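Local coordinates for 3,6-diketocamphane 1,6-monooxygenase (PDB 4UWM), which catalyses the FMNH2- and O2-dependent conversion of (1S,4S)-bornane-2,5-dione to (1S,4S)-5-oxo-1,2-campholide in the breakdown of (-)-camphor, at residues A[41-46]-A[58-63]; A[76-81]-A[86-91]; A[287-290]-A[294-297]. One frame throughout, in Å; residues are numbered along the deposited sequence. Where two conformers were deposited one is given.

Interaction 1 (A[41-46]-A[58-63]); sequences MMISEH and ELLIAA
The flat groups here are the carboxylates of E45 and E58, which bring OE1 of E45 within 4.5 Å of OE1 of E58. A water 2.7 Å from OE1 of E45 and from OE1 of E58 can bridge them, though other acceptors may compete for its protons. Two like charges this near would probably repel, but each acid has other support. H78 and L79 N bond to E45, and N56 holds OE2 of E58. E45 is extended, which carries its carboxylate to the helix.

The rest is hydrocarbon. I43 carries it with CD1, which lies 3.7 Å from CD2 of L60 and 3.8 Å from CG1 of I61. The side chains of I43 and L60 cross at about a right angle. I43 and I61 instead slide past each other. CG1 of I43 is anti to its carbonyl carbon (chi1 -53°), and chi2 near 163° extends CD1 to the helix. S44, in one of its two conformers, bonds through OG to O4 of FMN.

The contact lays helix 57-65 on strand 40-43 in a beta-alpha-beta unit of the TIM barrel. L60 meets I27 of helix 19-35, I61 meets L95 of helix 85-98, and L59 meets L59 of the second subunit.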
ATOM      1  N   MET A  41       6.040   8.700 -13.454  1.00 20.29           N
ATOM      2  CA  MET A  41       6.996   7.799 -12.825  1.00 16.95           C
ATOM      3  C   MET A  41       6.364   6.422 -12.713  1.00 17.00           C
ATOM      4  O   MET A  41       5.323   6.287 -12.095  1.00 17.70           O
ATOM      5  CB  MET A  41       7.404   8.327 -11.450  1.00 14.76           C
ATOM      6  CG  MET A  41       8.398   7.422 -10.709  1.00 14.74           C
ATOM      7  SD  MET A  41       8.727   8.124  -9.086  1.00 19.99           S
ATOM      8  CE  MET A  41       9.979   6.993  -8.444  1.00 16.82           C
ATOM      9  N   MET A  42       6.976   5.441 -13.364  1.00 15.02           N
ATOM     10  CA  MET A  42       6.549   4.041 -13.328  1.00 17.53           C
ATOM     11  C   MET A  42       7.348   3.327 -12.233  1.00 17.42           C
ATOM     12  O   MET A  42       8.566   3.524 -12.132  1.00 16.55           O
ATOM     13  CB  MET A  42       6.815   3.367 -14.683  1.00 16.96           C
ATOM     14  CG  MET A  42       5.924   3.902 -15.818  1.00 22.84           C
ATOM     15  SD  MET A  42       6.321   3.123 -17.400  1.00 26.79           S
ATOM     16  CE  MET A  42       5.304   4.103 -18.525  1.00 24.52           C
ATOM     17  N   ILE A  43       6.675   2.497 -11.422  1.00 15.41           N
ATOM     18  CA  ILE A  43       7.360   1.749 -10.342  1.00 13.86           C
ATOM     19  C   ILE A  43       7.010   0.289 -10.445  1.00 14.70           C
ATOM     20  O   ILE A  43       5.822  -0.063 -10.413  1.00 15.71           O
ATOM     21  CB  ILE A  43       7.017   2.318  -8.946  1.00 15.43           C
ATOM     22  CG1 ILE A  43       7.294   3.823  -8.938  1.00 15.10           C
ATOM     23  CG2 ILE A  43       7.797   1.577  -7.840  1.00 14.08           C
ATOM     24  CD1 ILE A  43       6.658   4.624  -7.833  1.00 13.46           C
ATOM     25  N   SER A  44       8.027  -0.558 -10.565  1.00 13.29           N
ATOM     26  CA  SER A  44       7.815  -1.987 -10.785  0.60 15.67           C
ATOM     27  C   SER A  44       7.541  -2.777  -9.496  1.00 14.43           C
ATOM     28  O   SER A  44       7.655  -2.246  -8.400  1.00 13.49           O
ATOM     29  CB  SER A  44       8.970  -2.613 -11.570  0.60 14.34           C
ATOM     30  OG  SER A  44       9.128  -1.965 -12.822  0.60 18.85           O
ATOM     31  N   GLU A  45       7.193  -4.050  -9.674  1.00 12.46           N
ATOM     32  CA  GLU A  45       6.781  -4.949  -8.596  1.00 13.10           C
ATOM     33  C   GLU A  45       7.443  -6.315  -8.724  1.00 13.39           C
ATOM     34  O   GLU A  45       7.279  -7.005  -9.754  1.00 13.83           O
ATOM     35  CB  GLU A  45       5.238  -5.086  -8.619  1.00 12.61           C
ATOM     36  CG  GLU A  45       4.638  -6.089  -7.624  1.00 13.26           C
ATOM     37  CD  GLU A  45       3.104  -6.105  -7.702  1.00 15.12           C
ATOM     38  OE1 GLU A  45       2.494  -5.039  -7.509  1.00 17.76           O
ATOM     39  OE2 GLU A  45       2.508  -7.167  -7.991  1.00 14.69           O
ATOM     40  N   HIS A  46       8.197  -6.708  -7.693  1.00 11.84           N
ATOM     41  CA  HIS A  46       8.841  -8.024  -7.636  1.00 13.96           C
ATOM     42  C   HIS A  46       8.874  -8.472  -6.185  1.00 14.42           C
ATOM     43  O   HIS A  46       9.225  -7.671  -5.322  1.00 14.48           O
ATOM     44  CB  HIS A  46      10.294  -7.972  -8.122  1.00 14.19           C
ATOM     45  CG  HIS A  46      10.474  -7.406  -9.497  1.00 13.26           C
ATOM     46  ND1 HIS A  46      10.367  -6.053  -9.772  1.00 13.11           N
ATOM     47  CD2 HIS A  46      10.814  -8.006 -10.667  1.00 15.72           C
ATOM     48  CE1 HIS A  46      10.611  -5.854 -11.060  1.00 14.47           C
ATOM     49  NE2 HIS A  46      10.866  -7.025 -11.624  1.00 14.57           N
ATOM     50  N   GLU A  58       2.611   0.431  -4.887  1.00 10.71           N
ATOM     51  CA  GLU A  58       1.553   1.340  -4.433  1.00 10.68           C
ATOM     52  C   GLU A  58       1.911   2.055  -3.114  1.00 10.84           C
ATOM     53  O   GLU A  58       1.427   3.184  -2.859  1.00 10.57           O
ATOM     54  CB  GLU A  58       0.185   0.597  -4.344  1.00 11.25           C
ATOM     55  CG  GLU A  58       0.060  -0.378  -3.166  1.00 10.69           C
ATOM     56  CD  GLU A  58       0.671  -1.755  -3.382  1.00 13.97           C
ATOM     57  OE1 GLU A  58       1.372  -1.999  -4.398  1.00 12.99           O
ATOM     58  OE2 GLU A  58       0.410  -2.649  -2.543  1.00 14.36           O
ATOM     59  N   LEU A  59       2.737   1.417  -2.262  1.00 10.76           N
ATOM     60  CA  LEU A  59       3.180   2.075  -1.019  1.00 12.97           C
ATOM     61  C   LEU A  59       4.025   3.318  -1.305  1.00 10.97           C
ATOM     62  O   LEU A  59       3.857   4.372  -0.655  1.00 13.48           O
ATOM     63  CB  LEU A  59       3.961   1.115  -0.098  1.00 12.21           C
ATOM     64  CG  LEU A  59       3.270  -0.131   0.463  1.00 15.59           C
ATOM     65  CD1 LEU A  59       4.083  -0.743   1.607  1.00 14.68           C
ATOM     66  CD2 LEU A  59       1.882   0.147   0.948  1.00 14.70           C
ATOM     67  N   LEU A  60       4.909   3.198  -2.278  1.00 10.51           N
ATOM     68  CA  LEU A  60       5.780   4.305  -2.646  1.00 13.18           C
ATOM     69  C   LEU A  60       4.969   5.407  -3.334  1.00 14.00           C
ATOM     70  O   LEU A  60       5.141   6.593  -3.048  1.00 14.41           O
ATOM     71  CB  LEU A  60       6.886   3.798  -3.560  1.00 14.99           C
ATOM     72  CG  LEU A  60       7.835   4.845  -4.155  1.00 16.57           C
ATOM     73  CD1 LEU A  60       8.435   5.733  -3.063  1.00 18.38           C
ATOM     74  CD2 LEU A  60       8.904   4.142  -4.973  1.00 18.12           C
ATOM     75  N   ILE A  61       4.052   5.003  -4.216  1.00 13.39           N
ATOM     76  CA  ILE A  61       3.161   5.967  -4.885  1.00 12.62           C
ATOM     77  C   ILE A  61       2.359   6.755  -3.848  1.00 12.98           C
ATOM     78  O   ILE A  61       2.294   7.992  -3.896  1.00 13.44           O
ATOM     79  CB  ILE A  61       2.201   5.267  -5.869  1.00 11.05           C
ATOM     80  CG1 ILE A  61       2.968   4.644  -7.039  1.00 12.73           C
ATOM     81  CG2 ILE A  61       1.146   6.262  -6.360  1.00 11.47           C
ATOM     82  CD1 ILE A  61       2.155   3.738  -7.979  1.00 12.33           C
ATOM     83  N   ALA A  62       1.754   6.039  -2.901  1.00 14.09           N
ATOM     84  CA  ALA A  62       1.006   6.678  -1.823  1.00 13.50           C
ATOM     85  C   ALA A  62       1.860   7.635  -0.978  1.00 15.38           C
ATOM     86  O   ALA A  62       1.413   8.737  -0.601  1.00 15.30           O
ATOM     87  CB  ALA A  62       0.337   5.630  -0.935  1.00 12.51           C
ATOM     88  N   ALA A  63       3.089   7.216  -0.677  1.00 12.30           N
ATOM     89  CA  ALA A  63       4.016   8.060   0.094  1.00 14.19           C
ATOM     90  C   ALA A  63       4.480   9.336  -0.634  1.00 15.88           C
ATOM     91  O   ALA A  63       4.802  10.325   0.008  1.00 19.90           O
ATOM     92  CB  ALA A  63       5.226   7.257   0.558  1.00 12.16           C
TER
HETATM   93  O   HOH W   1       1.332  -4.633  -5.132  1.00 11.38           O

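Interaction 2 (A[76-81]-A[86-91]); sequences MAHLLP and AKLATM. With FMN (flavin mononucleotide), chain C.
H78 and L88 meet ring to methyl. CD1 of L88 lies over one face of the H78 ring, 4.0 Å from its centroid and 16° off the normal, a CH-pi contact. It is offset toward the rim, nearest CD2 of H78. The other branch of L88 turns to L80, with CD2 of L88 3.5 Å from CD2 of L80. CG of L88 is anti to its backbone N (chi1 179°), which sends the fork toward strand 72-79. M91 approaches the ring obliquely, its CE 3.6 Å from NE2 of H78. The M91 chain bends at chi2 and chi3 to bring the methyl there.

Further out, E45 bonds to ND1 of H78 and fixes the turn of the ring. M150 of helix 139-155 touches both leucines. On the flavin side, N3 of FMN donates to O of M76 at 2.9 Å. The peptide between M76 and A77 is cis, a feature also found in bacterial luciferase. With an alanine at H78, E45 would probably lose a bonding partner, and L88 CD1 and M91 CE the ring they rest on.

No hydrogen bond joins strand to helix here. The contact is therefore probably held mainly by dispersion, while the polar grip on H78 comes from E45.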
ATOM      1  N   MET A  76       4.067  -0.565 -12.552  1.00 14.75           N
ATOM      2  CA  MET A  76       4.467  -1.113 -13.847  0.60 16.29           C
ATOM      3  C   MET A  76       5.271  -2.397 -13.677  1.00 17.35           C
ATOM      4  O   MET A  76       6.517  -2.400 -13.802  1.00 17.72           O
ATOM      5  CB  MET A  76       5.264  -0.069 -14.645  0.60 16.85           C
ATOM      6  CG  MET A  76       5.514  -0.442 -16.108  0.60 17.20           C
ATOM      7  SD  MET A  76       3.964  -0.662 -17.007  0.60 18.10           S
ATOM      8  CE  MET A  76       3.296   1.007 -16.893  0.60 16.74           C
ATOM      9  N   ALA A  77       4.595  -3.514 -13.405  1.00 16.71           N
ATOM     10  CA  ALA A  77       3.122  -3.643 -13.381  1.00 16.95           C
ATOM     11  C   ALA A  77       2.636  -4.326 -12.109  1.00 15.60           C
ATOM     12  O   ALA A  77       3.354  -5.146 -11.514  1.00 15.25           O
ATOM     13  CB  ALA A  77       2.698  -4.493 -14.576  1.00 17.37           C
ATOM     14  N   HIS A  78       1.395  -4.061 -11.709  1.00 15.61           N
ATOM     15  CA  HIS A  78       0.765  -4.977 -10.745  1.00 13.33           C
ATOM     16  C   HIS A  78       0.629  -6.354 -11.375  1.00 13.73           C
ATOM     17  O   HIS A  78       0.154  -6.481 -12.512  1.00 15.21           O
ATOM     18  CB  HIS A  78      -0.619  -4.466 -10.325  1.00 12.02           C
ATOM     19  CG  HIS A  78      -0.590  -3.370  -9.313  1.00 11.84           C
ATOM     20  ND1 HIS A  78       0.211  -3.411  -8.188  1.00 11.59           N
ATOM     21  CD2 HIS A  78      -1.323  -2.234  -9.213  1.00 10.81           C
ATOM     22  CE1 HIS A  78      -0.011  -2.321  -7.459  1.00 11.44           C
ATOM     23  NE2 HIS A  78      -0.920  -1.581  -8.070  1.00 10.19           N
ATOM     24  N   LEU A  79       1.063  -7.377 -10.661  1.00 13.77           N
ATOM     25  CA  LEU A  79       0.996  -8.737 -11.166  1.00 14.33           C
ATOM     26  C   LEU A  79      -0.358  -9.331 -10.721  1.00 15.63           C
ATOM     27  O   LEU A  79      -0.522  -9.781  -9.592  1.00 14.88           O
ATOM     28  CB  LEU A  79       2.188  -9.572 -10.680  1.00 14.83           C
ATOM     29  CG  LEU A  79       3.548  -8.921 -11.048  1.00 15.53           C
ATOM     30  CD1 LEU A  79       4.710  -9.787 -10.618  1.00 14.87           C
ATOM     31  CD2 LEU A  79       3.617  -8.660 -12.563  1.00 14.51           C
ATOM     32  N   LEU A  80      -1.321  -9.285 -11.629  1.00 14.85           N
ATOM     33  CA  LEU A  80      -2.714  -9.711 -11.326  1.00 16.50           C
ATOM     34  C   LEU A  80      -2.890 -11.106 -10.763  1.00 17.44           C
ATOM     35  O   LEU A  80      -3.762 -11.298  -9.918  1.00 19.18           O
ATOM     36  CB  LEU A  80      -3.632  -9.475 -12.521  1.00 16.63           C
ATOM     37  CG  LEU A  80      -3.637  -8.082 -13.154  1.00 17.86           C
ATOM     38  CD1 LEU A  80      -4.815  -7.942 -14.109  1.00 19.18           C
ATOM     39  CD2 LEU A  80      -3.658  -6.962 -12.129  1.00 16.54           C
ATOM     40  N   PRO A  81      -2.062 -12.088 -11.190  1.00 18.25           N
ATOM     41  CA  PRO A  81      -2.222 -13.428 -10.600  1.00 17.09           C
ATOM     42  C   PRO A  81      -1.898 -13.538  -9.100  1.00 19.79           C
ATOM     43  O   PRO A  81      -2.219 -14.548  -8.472  1.00 21.75           O
ATOM     44  CB  PRO A  81      -1.260 -14.286 -11.421  1.00 18.59           C
ATOM     45  CG  PRO A  81      -1.076 -13.542 -12.709  1.00 17.69           C
ATOM     46  CD  PRO A  81      -1.081 -12.100 -12.292  1.00 19.36           C
ATOM     47  N   ALA A  86     -10.778  -8.144  -6.301  1.00 16.08           N
ATOM     48  CA  ALA A  86     -11.603  -7.123  -5.628  1.00 14.98           C
ATOM     49  C   ALA A  86     -10.762  -6.241  -4.681  1.00 13.91           C
ATOM     50  O   ALA A  86     -10.948  -5.039  -4.631  1.00 13.90           O
ATOM     51  CB  ALA A  86     -12.766  -7.758  -4.848  1.00 14.85           C
ATOM     52  N   LYS A  87      -9.887  -6.862  -3.919  1.00 13.92           N
ATOM     53  CA  LYS A  87      -8.954  -6.111  -3.047  1.00 14.10           C
ATOM     54  C   LYS A  87      -8.087  -5.151  -3.880  1.00 11.83           C
ATOM     55  O   LYS A  87      -7.909  -3.988  -3.518  1.00 14.24           O
ATOM     56  CB  LYS A  87      -8.084  -7.098  -2.266  1.00 13.29           C
ATOM     57  CG  LYS A  87      -7.212  -6.494  -1.160  1.00 12.91           C
ATOM     58  CD  LYS A  87      -8.111  -6.044   0.003  1.00 13.71           C
ATOM     59  CE  LYS A  87      -7.322  -5.515   1.176  1.00 16.05           C
ATOM     60  NZ  LYS A  87      -6.661  -4.249   0.749  1.00 16.73           N
ATOM     61  N   LEU A  88      -7.521  -5.666  -4.967  1.00 12.75           N
ATOM     62  CA  LEU A  88      -6.679  -4.864  -5.863  1.00 13.74           C
ATOM     63  C   LEU A  88      -7.477  -3.735  -6.536  1.00 14.41           C
ATOM     64  O   LEU A  88      -7.072  -2.560  -6.540  1.00 10.97           O
ATOM     65  CB  LEU A  88      -5.964  -5.786  -6.882  1.00 13.30           C
ATOM     66  CG  LEU A  88      -5.055  -5.113  -7.925  1.00 15.03           C
ATOM     67  CD1 LEU A  88      -4.031  -4.176  -7.254  1.00 12.80           C
ATOM     68  CD2 LEU A  88      -4.366  -6.169  -8.782  1.00 13.32           C
ATOM     69  N   ALA A  89      -8.659  -4.062  -7.056  1.00 13.88           N
ATOM     70  CA  ALA A  89      -9.484  -3.026  -7.696  1.00 12.28           C
ATOM     71  C   ALA A  89      -9.805  -1.877  -6.751  1.00 12.20           C
ATOM     72  O   ALA A  89      -9.762  -0.714  -7.149  1.00 14.24           O
ATOM     73  CB  ALA A  89     -10.804  -3.634  -8.255  1.00 13.15           C
ATOM     74  N   THR A  90     -10.152  -2.200  -5.503  1.00 13.82           N
ATOM     75  CA  THR A  90     -10.504  -1.192  -4.497  1.00 12.54           C
ATOM     76  C   THR A  90      -9.301  -0.262  -4.199  1.00 14.37           C
ATOM     77  O   THR A  90      -9.463   0.954  -4.126  1.00 12.63           O
ATOM     78  CB  THR A  90     -10.971  -1.872  -3.177  1.00 16.03           C
ATOM     79  OG1 THR A  90     -12.067  -2.757  -3.455  1.00 19.03           O
ATOM     80  CG2 THR A  90     -11.408  -0.837  -2.115  1.00 15.12           C
ATOM     81  N   MET A  91      -8.125  -0.858  -4.034  1.00 10.93           N
ATOM     82  CA  MET A  91      -6.890  -0.092  -3.747  1.00 12.04           C
ATOM     83  C   MET A  91      -6.567   0.838  -4.915  1.00 12.57           C
ATOM     84  O   MET A  91      -6.263   2.015  -4.712  1.00 14.86           O
ATOM     85  CB  MET A  91      -5.707  -1.025  -3.455  1.00 11.14           C
ATOM     86  CG  MET A  91      -4.382  -0.282  -3.135  1.00 10.87           C
ATOM     87  SD  MET A  91      -3.399   0.023  -4.598  1.00 16.43           S
ATOM     88  CE  MET A  91      -2.762  -1.600  -4.971  1.00 12.10           C
TER
HETATM   89  N1  FMN C 400       7.682  -6.045 -17.120  0.60 52.04           N
HETATM   90  C2  FMN C 400       6.956  -5.079 -16.485  0.60 49.03           C
HETATM   91  O2  FMN C 400       5.736  -5.259 -16.286  0.60 46.98           O
HETATM   92  N3  FMN C 400       7.498  -3.922 -16.062  0.60 52.66           N
HETATM   93  C4  FMN C 400       8.794  -3.637 -16.234  0.60 55.58           C
HETATM   94  O4  FMN C 400       9.244  -2.547 -15.823  0.60 57.96           O
HETATM   95  C4A FMN C 400       9.666  -4.635 -16.915  0.60 53.37           C
HETATM   96  N5  FMN C 400      10.986  -4.423 -17.121  0.60 53.19           N
HETATM   97  C5A FMN C 400      11.764  -5.344 -17.744  0.60 63.85           C
HETATM   98  C6  FMN C 400      13.123  -5.089 -17.944  0.60 65.18           C
HETATM   99  C7  FMN C 400      13.939  -6.024 -18.582  0.60 66.82           C
HETATM  100  C7M FMN C 400      15.404  -5.730 -18.788  0.60 63.71           C
HETATM  101  C8  FMN C 400      13.342  -7.308 -19.053  0.60 70.45           C
HETATM  102  C8M FMN C 400      14.173  -8.353 -19.747  0.60 73.77           C
HETATM  103  C9  FMN C 400      11.988  -7.564 -18.856  0.60 70.97           C
HETATM  104  C9A FMN C 400      11.169  -6.633 -18.221  0.60 65.29           C
HETATM  105  N10 FMN C 400       9.786  -6.887 -18.023  0.60 64.77           N
HETATM  106  C10 FMN C 400       9.011  -5.896 -17.363  0.60 57.13           C
HETATM  107  C1' FMN C 400       9.182  -8.157 -18.466  0.60 59.12           C
HETATM  108  C2' FMN C 400       8.516  -8.026 -19.828  0.60 56.71           C
HETATM  109  O2' FMN C 400       7.695  -6.859 -19.809  0.60 47.28           O
HETATM  110  C3' FMN C 400       7.661  -9.251 -20.135  0.60 57.22           C
HETATM  111  O3' FMN C 400       8.454 -10.184 -20.882  0.60 65.47           O
HETATM  112  C4' FMN C 400       6.397  -8.855 -20.903  0.60 50.39           C
HETATM  113  O4' FMN C 400       5.418  -8.322 -20.001  0.60 51.25           O
HETATM  114  C5' FMN C 400       5.792 -10.001 -21.706  0.60 46.99           C
HETATM  115  O5' FMN C 400       6.309  -9.853 -23.021  0.60 40.44           O
HETATM  116  P   FMN C 400       5.724 -10.610 -24.305  0.60 34.63           P
HETATM  117  O1P FMN C 400       4.237 -10.674 -24.157  0.60 33.41           O
HETATM  118  O2P FMN C 400       6.185  -9.678 -25.385  0.60 34.19           O
HETATM  119  O3P FMN C 400       6.419 -11.942 -24.263  0.60 39.47           O

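Interaction 3 (A[287-290]-A[294-297]); sequences PIWR and MMDG
M294 N donates to O of W289, five residues back, in a bond of 2.7 Å with an angle of 158° at the hydrogen. This links the C-terminal end of helix 276-291 to the turn that follows. M294 then lays its methyl over one face of the W289 indole. CE of M294 is 3.9 Å from the centroid of the five-membered ring and 28° off the normal. The closest pair is CE of M294 with CD1 of W289, at 3.5 Å. A bend at chi3 (58°) brings this methyl back over the ring. SD of M294 lies obliquely, 4.7 Å from the same W289 centroid.

This is a Met-aromatic contact between the last turn of helix 276-291 and the loop after it, and M295 is the N-cap of the next helix, 296-302. M295 takes the indole edge, with CG of M295 3.9 Å from CE3 of W289 and near the ring plane. Its CE runs on to R290, 3.8 Å from the backbone N of R290.

M294 also lines the flavin pocket, where it touches FMN and F203. F281, earlier in helix 276-291, packs edge-to-face with W289.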
ATOM      1  N   PRO A 287      25.836  -9.857 -17.730  1.00 32.45           N
ATOM      2  CA  PRO A 287      25.920 -11.321 -17.712  1.00 28.35           C
ATOM      3  C   PRO A 287      24.581 -12.016 -18.002  1.00 39.35           C
ATOM      4  O   PRO A 287      24.570 -13.068 -18.639  1.00 32.72           O
ATOM      5  CB  PRO A 287      26.385 -11.628 -16.288  1.00 32.89           C
ATOM      6  CG  PRO A 287      27.164 -10.432 -15.888  1.00 33.60           C
ATOM      7  CD  PRO A 287      26.419  -9.275 -16.500  1.00 30.76           C
ATOM      8  N   ILE A 288      23.469 -11.430 -17.540  1.00 34.92           N
ATOM      9  CA  ILE A 288      22.139 -11.970 -17.810  1.00 34.57           C
ATOM     10  C   ILE A 288      21.791 -11.816 -19.291  1.00 32.35           C
ATOM     11  O   ILE A 288      21.436 -12.788 -19.956  1.00 37.73           O
ATOM     12  CB  ILE A 288      21.050 -11.295 -16.934  1.00 32.82           C
ATOM     13  CG1 ILE A 288      21.259 -11.628 -15.456  1.00 31.56           C
ATOM     14  CG2 ILE A 288      19.659 -11.714 -17.389  1.00 37.25           C
ATOM     15  CD1 ILE A 288      20.276 -10.937 -14.530  1.00 37.61           C
ATOM     16  N   TRP A 289      21.899 -10.586 -19.794  1.00 32.85           N
ATOM     17  CA  TRP A 289      21.578 -10.276 -21.176  1.00 34.11           C
ATOM     18  C   TRP A 289      22.390 -11.135 -22.152  1.00 42.73           C
ATOM     19  O   TRP A 289      21.850 -11.617 -23.155  1.00 39.46           O
ATOM     20  CB  TRP A 289      21.798  -8.792 -21.458  1.00 29.38           C
ATOM     21  CG  TRP A 289      20.805  -7.897 -20.817  1.00 31.58           C
ATOM     22  CD1 TRP A 289      19.913  -8.231 -19.831  1.00 37.22           C
ATOM     23  CD2 TRP A 289      20.595  -6.499 -21.088  1.00 31.42           C
ATOM     24  NE1 TRP A 289      19.156  -7.137 -19.484  1.00 34.52           N
ATOM     25  CE2 TRP A 289      19.551  -6.061 -20.239  1.00 31.45           C
ATOM     26  CE3 TRP A 289      21.186  -5.575 -21.967  1.00 34.76           C
ATOM     27  CZ2 TRP A 289      19.080  -4.740 -20.240  1.00 33.74           C
ATOM     28  CZ3 TRP A 289      20.711  -4.253 -21.969  1.00 35.36           C
ATOM     29  CH2 TRP A 289      19.662  -3.855 -21.114  1.00 32.76           C
ATOM     30  N   ARG A 290      23.674 -11.330 -21.852  1.00 45.33           N
ATOM     31  CA  ARG A 290      24.521 -12.172 -22.691  0.60 47.02           C
ATOM     32  C   ARG A 290      24.075 -13.631 -22.659  1.00 45.96           C
ATOM     33  O   ARG A 290      24.006 -14.274 -23.704  1.00 52.85           O
ATOM     34  CB  ARG A 290      26.005 -12.050 -22.330  0.60 41.94           C
ATOM     35  CG  ARG A 290      26.919 -12.528 -23.454  0.60 46.32           C
ATOM     36  CD  ARG A 290      28.383 -12.640 -23.043  0.60 51.85           C
ATOM     37  NE  ARG A 290      28.918 -11.404 -22.473  0.60 51.73           N
ATOM     38  CZ  ARG A 290      29.277 -10.332 -23.174  0.60 52.71           C
ATOM     39  NH1 ARG A 290      29.157 -10.314 -24.498  0.60 49.93           N
ATOM     40  NH2 ARG A 290      29.754  -9.268 -22.542  0.60 51.06           N
ATOM     41  N   MET A 294      20.165 -11.416 -25.279  1.00 45.26           N
ATOM     42  CA  MET A 294      19.332 -10.219 -25.306  1.00 39.23           C
ATOM     43  C   MET A 294      19.999  -8.992 -25.920  1.00 40.50           C
ATOM     44  O   MET A 294      19.364  -7.946 -26.077  1.00 41.69           O
ATOM     45  CB  MET A 294      18.808  -9.922 -23.906  1.00 40.25           C
ATOM     46  CG  MET A 294      17.826 -10.978 -23.417  1.00 43.43           C
ATOM     47  SD  MET A 294      17.547 -10.878 -21.643  1.00 44.01           S
ATOM     48  CE  MET A 294      16.947  -9.197 -21.517  1.00 39.49           C
ATOM     49  N   MET A 295      21.273  -9.115 -26.282  1.00 40.62           N
ATOM     50  CA  MET A 295      21.960  -8.012 -26.968  1.00 44.79           C
ATOM     51  C   MET A 295      22.116  -8.218 -28.485  1.00 42.13           C
ATOM     52  O   MET A 295      22.836  -7.473 -29.151  1.00 45.47           O
ATOM     53  CB  MET A 295      23.304  -7.715 -26.303  1.00 46.53           C
ATOM     54  CG  MET A 295      23.155  -7.048 -24.950  1.00 34.50           C
ATOM     55  SD  MET A 295      24.695  -6.851 -24.067  1.00 43.84           S
ATOM     56  CE  MET A 295      25.250  -8.539 -23.888  1.00 32.85           C
ATOM     57  N   ASP A 296      21.415  -9.217 -29.015  1.00 46.97           N
ATOM     58  CA  ASP A 296      21.466  -9.561 -30.439  1.00 47.26           C
ATOM     59  C   ASP A 296      20.880  -8.483 -31.343  1.00 49.17           C
ATOM     60  O   ASP A 296      21.407  -8.224 -32.424  1.00 55.08           O
ATOM     61  CB  ASP A 296      20.765 -10.893 -30.693  1.00 44.39           C
ATOM     62  CG  ASP A 296      21.571 -12.084 -30.205  1.00 45.94           C
ATOM     63  OD1 ASP A 296      22.616 -11.898 -29.551  1.00 52.61           O
ATOM     64  OD2 ASP A 296      21.152 -13.226 -30.472  1.00 54.44           O
ATOM     65  N   GLY A 297      19.791  -7.857 -30.904  1.00 40.81           N
ATOM     66  CA  GLY A 297      19.217  -6.723 -31.619  1.00 34.69           C
ATOM     67  C   GLY A 297      20.190  -5.561 -31.683  1.00 43.41           C
ATOM     68  O   GLY A 297      20.332  -4.915 -32.726  1.00 42.78           O
TER

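In the fold
From the N terminus the three contacts follow in series, and none nests in or crosses another. Interaction 1 closes the loop from strand 40-43 to helix 57-65. The chain then enters strand 72-79, and interaction 2 closes its short link to helix 85-98. These two are successive beta-alpha units, their strands are neighbours in the barrel sheet, and they touch: I43 O probably bonds to M76 N. Both also reach the second subunit. Interaction 3 comes much later, at the turn between helices 276-291 and 296-302. It lies about 27 Å and 31 Å, centre to centre, from interactions 1 and 2. The flavin pocket joins all three, through S44, M76 with A77, and M294.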